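Local coordinates for intracellular sulfur oxidation protein DsrF (Allochromatium vinosum, PDB 2HY5) that is of unknown function but could take part in the oxidation of intracellular sulfur, and assembles with DsrE and DsrH in a six-chain complex, at residues R70-D74 and Y75-R79; I80-R84 and D85-A89; N12-P16 and Y17-Y21. All blocks are in the same frame, centred on the assembly; numbering follows the deposited sequence.

Interaction 1: residues R70-D74 and Y75-R79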
# COMPACT_ATOMS: atom_id res chain seq x y z
N ARG B 70 7.60 15.14 19.99
CA ARG B 70 7.65 16.03 21.15
C ARG B 70 8.51 17.26 20.94
O ARG B 70 8.52 18.17 21.78
CB ARG B 70 8.12 15.25 22.39
CG ARG B 70 7.11 14.19 22.83
CD ARG B 70 7.39 13.70 24.25
NE ARG B 70 8.61 12.90 24.34
CZ ARG B 70 8.74 11.68 23.85
NH1 ARG B 70 7.72 11.10 23.21
NH2 ARG B 70 9.88 11.02 23.99
N THR B 71 9.22 17.32 19.81
CA THR B 71 10.08 18.46 19.51
C THR B 71 9.41 19.44 18.55
O THR B 71 9.95 20.52 18.28
CB THR B 71 11.40 18.02 18.86
OG1 THR B 71 11.15 17.55 17.52
CG2 THR B 71 12.05 16.91 19.67
N LEU B 72 8.24 19.07 18.03
CA LEU B 72 7.52 19.92 17.09
C LEU B 72 7.37 21.37 17.53
O LEU B 72 7.42 22.28 16.70
CB LEU B 72 6.15 19.32 16.77
CG LEU B 72 6.17 18.07 15.88
CD1 LEU B 72 4.75 17.55 15.69
CD2 LEU B 72 6.79 18.42 14.53
N GLY B 73 7.17 21.59 18.82
CA GLY B 73 7.03 22.95 19.32
C GLY B 73 8.30 23.74 19.06
O GLY B 73 8.26 24.94 18.83
N ASP B 74 9.44 23.05 19.11
CA ASP B 74 10.72 23.69 18.87
C ASP B 74 10.85 24.14 17.42
O ASP B 74 11.67 25.00 17.10
CB ASP B 74 11.87 22.74 19.23
CG ASP B 74 11.89 22.39 20.71
OD1 ASP B 74 11.92 23.32 21.54
OD2 ASP B 74 11.89 21.18 21.04
N TYR B 75 10.03 23.56 16.54
CA TYR B 75 10.04 23.92 15.13
C TYR B 75 8.89 24.85 14.77
O TYR B 75 8.38 24.83 13.65
CB TYR B 75 9.97 22.66 14.25
CG TYR B 75 11.24 21.84 14.25
CD1 TYR B 75 11.57 21.02 15.32
CD2 TYR B 75 12.12 21.91 13.17
CE1 TYR B 75 12.75 20.27 15.32
CE2 TYR B 75 13.30 21.17 13.15
CZ TYR B 75 13.61 20.36 14.23
OH TYR B 75 14.78 19.63 14.22
N GLU B 76 8.49 25.67 15.74
CA GLU B 76 7.42 26.64 15.56
C GLU B 76 6.01 26.10 15.31
O GLU B 76 5.11 26.87 15.00
CB GLU B 76 7.76 27.63 14.44
CG GLU B 76 8.48 28.89 14.90
CD GLU B 76 8.51 29.97 13.84
OE1 GLU B 76 8.97 31.09 14.14
OE2 GLU B 76 8.07 29.70 12.70
N VAL B 77 5.82 24.79 15.44
CA VAL B 77 4.49 24.24 15.23
C VAL B 77 3.67 24.48 16.50
O VAL B 77 3.95 23.89 17.55
CB VAL B 77 4.53 22.74 14.93
CG1 VAL B 77 3.15 22.26 14.56
CG2 VAL B 77 5.52 22.47 13.80
N ARG B 78 2.67 25.34 16.40
CA ARG B 78 1.82 25.71 17.52
C ARG B 78 0.47 25.00 17.45
O ARG B 78 -0.16 24.74 18.48
CB ARG B 78 1.61 27.23 17.51
CG ARG B 78 0.62 27.77 18.53
CD ARG B 78 1.11 27.59 19.95
NE ARG B 78 0.29 28.32 20.92
CZ ARG B 78 0.28 29.64 21.05
NH1 ARG B 78 1.05 30.40 20.28
NH2 ARG B 78 -0.51 30.21 21.95
N ARG B 79 0.03 24.69 16.23
CA ARG B 79 -1.26 24.05 16.02
C ARG B 79 -1.19 22.56 15.68
O ARG B 79 -0.91 22.19 14.54
CB ARG B 79 -2.03 24.79 14.92
CG ARG B 79 -2.27 26.25 15.22
CD ARG B 79 -3.00 26.42 16.54
NE ARG B 79 -3.20 27.83 16.88
CZ ARG B 79 -3.74 28.25 18.02
NH1 ARG B 79 -4.14 27.38 18.93
NH2 ARG B 79 -3.89 29.55 18.24

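Interaction 2: residues I80-R84 and D85-A89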
# COMPACT_ATOMS: atom_id res chain seq x y z
N ILE B 80 -1.46 21.73 16.67
CA ILE B 80 -1.46 20.28 16.50
C ILE B 80 -2.84 19.81 16.95
O ILE B 80 -3.23 20.00 18.09
CB ILE B 80 -0.36 19.63 17.36
CG1 ILE B 80 1.01 20.11 16.87
CG2 ILE B 80 -0.46 18.11 17.29
CD1 ILE B 80 2.17 19.55 17.66
N TYR B 81 -3.58 19.21 16.02
CA TYR B 81 -4.94 18.75 16.30
C TYR B 81 -5.14 17.25 16.20
O TYR B 81 -4.52 16.58 15.38
CB TYR B 81 -5.92 19.43 15.34
CG TYR B 81 -5.87 20.93 15.35
CD1 TYR B 81 -5.21 21.64 14.34
CD2 TYR B 81 -6.48 21.66 16.37
CE1 TYR B 81 -5.17 23.03 14.34
CE2 TYR B 81 -6.45 23.05 16.38
CZ TYR B 81 -5.80 23.73 15.36
OH TYR B 81 -5.77 25.10 15.38
N VAL B 82 -6.03 16.74 17.05
CA VAL B 82 -6.35 15.31 17.08
C VAL B 82 -7.86 15.16 17.05
O VAL B 82 -8.56 15.75 17.87
CB VAL B 82 -5.78 14.65 18.35
CG1 VAL B 82 -6.09 13.16 18.33
CG2 VAL B 82 -4.28 14.88 18.42
N ASP B 83 -8.36 14.37 16.10
CA ASP B 83 -9.79 14.14 15.94
C ASP B 83 -10.37 13.34 17.11
O ASP B 83 -9.99 12.20 17.33
CB ASP B 83 -10.05 13.39 14.63
CG ASP B 83 -11.53 13.19 14.36
OD1 ASP B 83 -12.26 14.20 14.26
OD2 ASP B 83 -11.96 12.02 14.26
N ARG B 84 -11.31 13.93 17.84
CA ARG B 84 -11.88 13.23 19.00
C ARG B 84 -12.63 11.95 18.65
O ARG B 84 -12.59 10.98 19.40
CB ARG B 84 -12.80 14.17 19.80
CG ARG B 84 -14.19 14.39 19.22
CD ARG B 84 -14.92 15.49 20.00
NE ARG B 84 -15.10 15.17 21.41
CZ ARG B 84 -16.11 14.44 21.90
NH1 ARG B 84 -17.03 13.95 21.08
NH2 ARG B 84 -16.19 14.21 23.20
N ASP B 85 -13.31 11.93 17.50
CA ASP B 85 -14.05 10.74 17.11
C ASP B 85 -13.10 9.57 16.84
O ASP B 85 -13.42 8.42 17.17
CB ASP B 85 -14.89 11.03 15.87
CG ASP B 85 -16.03 11.99 16.17
OD1 ASP B 85 -16.66 12.50 15.22
OD2 ASP B 85 -16.30 12.23 17.37
N SER B 86 -11.95 9.87 16.26
CA SER B 86 -10.95 8.84 15.96
C SER B 86 -10.41 8.23 17.26
O SER B 86 -10.20 7.02 17.34
CB SER B 86 -9.80 9.44 15.16
OG SER B 86 -10.27 9.91 13.91
N LEU B 87 -10.19 9.07 18.26
CA LEU B 87 -9.70 8.60 19.55
C LEU B 87 -10.71 7.65 20.18
O LEU B 87 -10.36 6.57 20.65
CB LEU B 87 -9.45 9.77 20.50
CG LEU B 87 -8.26 10.69 20.23
CD1 LEU B 87 -8.22 11.78 21.29
CD2 LEU B 87 -6.97 9.86 20.27
N GLU B 88 -11.98 8.06 20.18
CA GLU B 88 -13.05 7.25 20.77
C GLU B 88 -13.20 5.90 20.07
O GLU B 88 -13.35 4.86 20.73
CB GLU B 88 -14.38 8.00 20.70
CG GLU B 88 -15.57 7.21 21.23
CD GLU B 88 -16.89 7.92 21.03
OE1 GLU B 88 -17.25 8.21 19.87
OE2 GLU B 88 -17.57 8.19 22.04
N ALA B 89 -13.17 5.92 18.74
CA ALA B 89 -13.32 4.69 17.98
C ALA B 89 -12.21 3.70 18.33
O ALA B 89 -12.36 2.49 18.15
CB ALA B 89 -13.29 5.00 16.48
O HOH W 1 -13.99 14.22 15.96

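Interaction 3: residues N12-P16 and Y17-Y21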
# COMPACT_ATOMS: atom_id res chain seq x y z
N ASN B 12 -2.27 13.62 8.71
CA ASN B 12 -1.74 12.32 9.10
C ASN B 12 -2.88 11.35 9.41
O ASN B 12 -3.64 11.57 10.35
CB ASN B 12 -0.85 12.48 10.33
CG ASN B 12 0.44 13.20 10.01
OD1 ASN B 12 1.17 12.80 9.10
ND2 ASN B 12 0.74 14.25 10.76
N ARG B 13 -2.98 10.28 8.64
CA ARG B 13 -4.05 9.31 8.83
C ARG B 13 -3.60 7.86 8.96
O ARG B 13 -4.44 6.97 9.13
CB ARG B 13 -5.05 9.41 7.67
CG ARG B 13 -5.81 10.73 7.62
CD ARG B 13 -6.77 10.76 6.44
NE ARG B 13 -7.68 9.61 6.46
CZ ARG B 13 -7.73 8.67 5.52
NH1 ARG B 13 -6.92 8.74 4.47
NH2 ARG B 13 -8.58 7.66 5.64
N LYS B 14 -2.30 7.60 8.89
CA LYS B 14 -1.81 6.24 8.99
C LYS B 14 -1.07 5.93 10.29
O LYS B 14 -0.44 6.80 10.89
CB LYS B 14 -0.90 5.92 7.80
CG LYS B 14 -1.61 6.04 6.46
CD LYS B 14 -0.67 5.73 5.31
CE LYS B 14 -1.34 5.96 3.96
NZ LYS B 14 -2.53 5.09 3.76
N ALA B 15 -1.20 4.69 10.74
CA ALA B 15 -0.54 4.25 11.97
C ALA B 15 0.95 4.18 11.71
O ALA B 15 1.39 3.95 10.58
CB ALA B 15 -1.07 2.88 12.39
N PRO B 16 1.77 4.39 12.76
CA PRO B 16 3.22 4.34 12.63
C PRO B 16 3.78 2.92 12.52
O PRO B 16 3.11 1.95 12.88
CB PRO B 16 3.69 5.05 13.90
CG PRO B 16 2.67 4.60 14.90
CD PRO B 16 1.37 4.75 14.13
N TYR B 17 4.99 2.83 11.98
CA TYR B 17 5.73 1.58 11.81
C TYR B 17 5.29 0.58 10.74
O TYR B 17 6.14 0.01 10.07
CB TYR B 17 5.85 0.87 13.16
CG TYR B 17 6.47 1.75 14.21
CD1 TYR B 17 5.72 2.23 15.29
CD2 TYR B 17 7.80 2.17 14.10
CE1 TYR B 17 6.27 3.09 16.23
CE2 TYR B 17 8.36 3.04 15.04
CZ TYR B 17 7.59 3.50 16.09
OH TYR B 17 8.13 4.38 17.00
N GLY B 18 3.99 0.38 10.59
CA GLY B 18 3.51 -0.55 9.57
C GLY B 18 3.93 -0.07 8.19
O GLY B 18 4.17 -0.86 7.27
N THR B 19 4.00 1.25 8.06
CA THR B 19 4.43 1.90 6.82
C THR B 19 5.33 3.06 7.22
O THR B 19 5.38 3.45 8.39
CB THR B 19 3.25 2.46 6.00
OG1 THR B 19 2.46 3.33 6.82
CG2 THR B 19 2.38 1.33 5.46
N ILE B 20 6.04 3.63 6.26
CA ILE B 20 6.95 4.72 6.56
C ILE B 20 6.28 6.09 6.53
O ILE B 20 6.89 7.08 6.92
CB ILE B 20 8.14 4.70 5.56
CG1 ILE B 20 9.30 5.54 6.12
CG2 ILE B 20 7.69 5.24 4.21
CD1 ILE B 20 10.57 5.44 5.30
N TYR B 21 5.03 6.15 6.08
CA TYR B 21 4.33 7.43 5.97
C TYR B 21 4.38 8.33 7.20
O TYR B 21 4.54 9.54 7.07
CB TYR B 21 2.87 7.20 5.55
CG TYR B 21 2.75 6.44 4.24
CD1 TYR B 21 2.30 5.12 4.22
CD2 TYR B 21 3.14 7.02 3.03
CE1 TYR B 21 2.24 4.40 3.03
CE2 TYR B 21 3.08 6.31 1.83
CZ TYR B 21 2.63 5.00 1.84
OH TYR B 21 2.57 4.27 0.66
O HOH W 2 1.56 10.47 8.37
O HOH W 3 2.95 5.20 8.81
O HOH W 4 0.84 2.36 8.53

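Interaction 1: residues R70-D74 and Y75-R79
Thr71 and Tyr75 lie side by side because of their first torsions: OG1 of Thr71 sits between its own backbone N and carbonyl carbon (chi1 71°), while the ring of Tyr75 swings beside its backbone N, anti to the carbonyl carbon (chi1 -72°). Thr71 OG1 comes to 3.8 Å from Tyr75 CE1, although its hydrogen bond goes to Thr68 O. The backbone Thr71 O meets the same ring at its edge, 3.4 Å from Tyr75 CD1.

Beyond this pair the chain closes its short 3-10 turn in a Schellman motif, an example of how a helical turn can be ended by one residue of left-handed conformation. Glu76 is that residue (phi 66°). Val77 N reaches back to Leu72 O at 3.2 Å, and inside this loop Glu76 N makes a weak bond to Gly73 O. Leu72 O also accepts from Tyr75 N at 2.9 Å, the two donors arriving from opposite faces of its carbonyl plane. The apolar contact that usually accompanies the motif is present as well, Leu72 CB lying 4.2 Å from Val77 CB. Val77 O, by contrast, is buried without a polar partner.

Leu72 packs on Leu26, Val29 and Leu30 of helix 21-32, which Tyr75 also touches through Leu30, while Val77 rests on Val41 of strand 38-43.

Interaction 2: residues I80-R84 and D85-A89
The carboxylate of Asp83 is gripped by Ser86 from two directions. Ser86 N approaches OD2 of Asp83 at 2.9 Å from above the carboxylate plane, 43° out of it, whereas Ser86 OG donates to the anti lone pair of the same Asp83 OD2 at 2.7 Å. The other oxygen, OD1, accepts from a water that in turn takes the N-H of Asp85, so OD2 meets a backbone N-H directly and OD1 reaches one only through the water. With CG anti to the backbone N (chi1 -177°), Asp83 folds its carboxylate over these N-H groups. Ser86 OG also receives Asp45 N.

The guanidinium of Arg84 and the carboxylate of Asp85 are turned 73° apart. Arg84 NH1 stays 4.2 Å from Asp85 OD2, too far for a salt bridge; Asp85 OD1 instead pairs with Lys22 of a DsrH chain.

Asp83 is the N-cap of helix 84-89, its OD2 accepting from Ser86 N, at the point where strand 79-83 of the parallel sheet, flanked by strands 38-43 and 115-118, passes directly into the helix. The N-terminal end of that helix would probably favour the negative charge of Asp83.

Regular helical bonding begins at once: Leu87 N lies in the carbonyl plane of Asp83 O, 3.3 Å away, and Glu88 N bonds to Arg84 O at 3.1 Å. On the apolar side Val82 and Leu87 cross at about a right angle, with Val82 CG1 placed 3.8 Å from Leu87 CG and close to both of the leucine's methyl groups.

Interaction 3: residues N12-P16 and Y17-Y21
Pro16 and Tyr17 bend the buried loop that leads from strand 7-12 to helix 21-32 in this parallel alpha/beta fold, and the bend is a classic gamma turn. Tyr17, at its centre, has a positive phi of 73°, which brings Gly18 N to 2.9 Å from Pro16 O in a weak hydrogen bond.

Apolar contact reinforces the turn. The proline lies obliquely across its neighbour, with Pro16 CB 3.7 Å from Tyr17 CD1. Tyr17 meets Phe65 with its ring, and its hydroxyl bonds to Gln55 OE1. Replacing this tyrosine with alanine would probably leave a gap beside Pro16 and Phe65, where the ring had lain, and deprive Gln55 OE1 of its hydroxyl partner.

A CH-pi contact ties the early part of the loop to the start of helix 21-32. Lys14 CE stands over one face of the Tyr21 ring, 4.1 Å from its centroid and 26° off the normal, and Lys14 CD comes within 3.2 Å of Tyr21 CD1. The polar ends of both residues turn to other chains: the lysine amine to Leu102 of DsrH and the Tyr21 hydroxyl to Glu9 of a DsrE chain.

Water completes the loop. Thr19 holds OG1 between its backbone N and carbonyl carbon (chi1 54°), where two waters tie it to Ala15 O. One water donates to both, at 2.7 Å to Ala15 O and 2.8 Å to Thr19 OG1. The second donates to Ala15 O but accepts from Thr19 OG1, at 2.5 Å from that hydroxyl oxygen.

Overall arrangement
All three are local contacts where a strand or helical turn begins or ends in one parallel alpha/beta domain, yet their chemistry follows their surroundings. Interaction 3 is buried, with water bridges and an aromatic face, where DsrE and DsrH chains meet. Interactions 1 and 2 are only partly buried. The former touches no other chain and relies on backbone bonds, whereas the latter grips a carboxylate and faces DsrH. Interaction 1 leads into strand 79-83 and interaction 2 runs along it into helix 84-89; they touch through Leu72 CD1 and Ile80 CD1, 3.8 Å apart. Interactions 2 and 3 do not touch, but share Asp45, whose backbone N serves Ser86 and whose carboxylate pairs with Arg13.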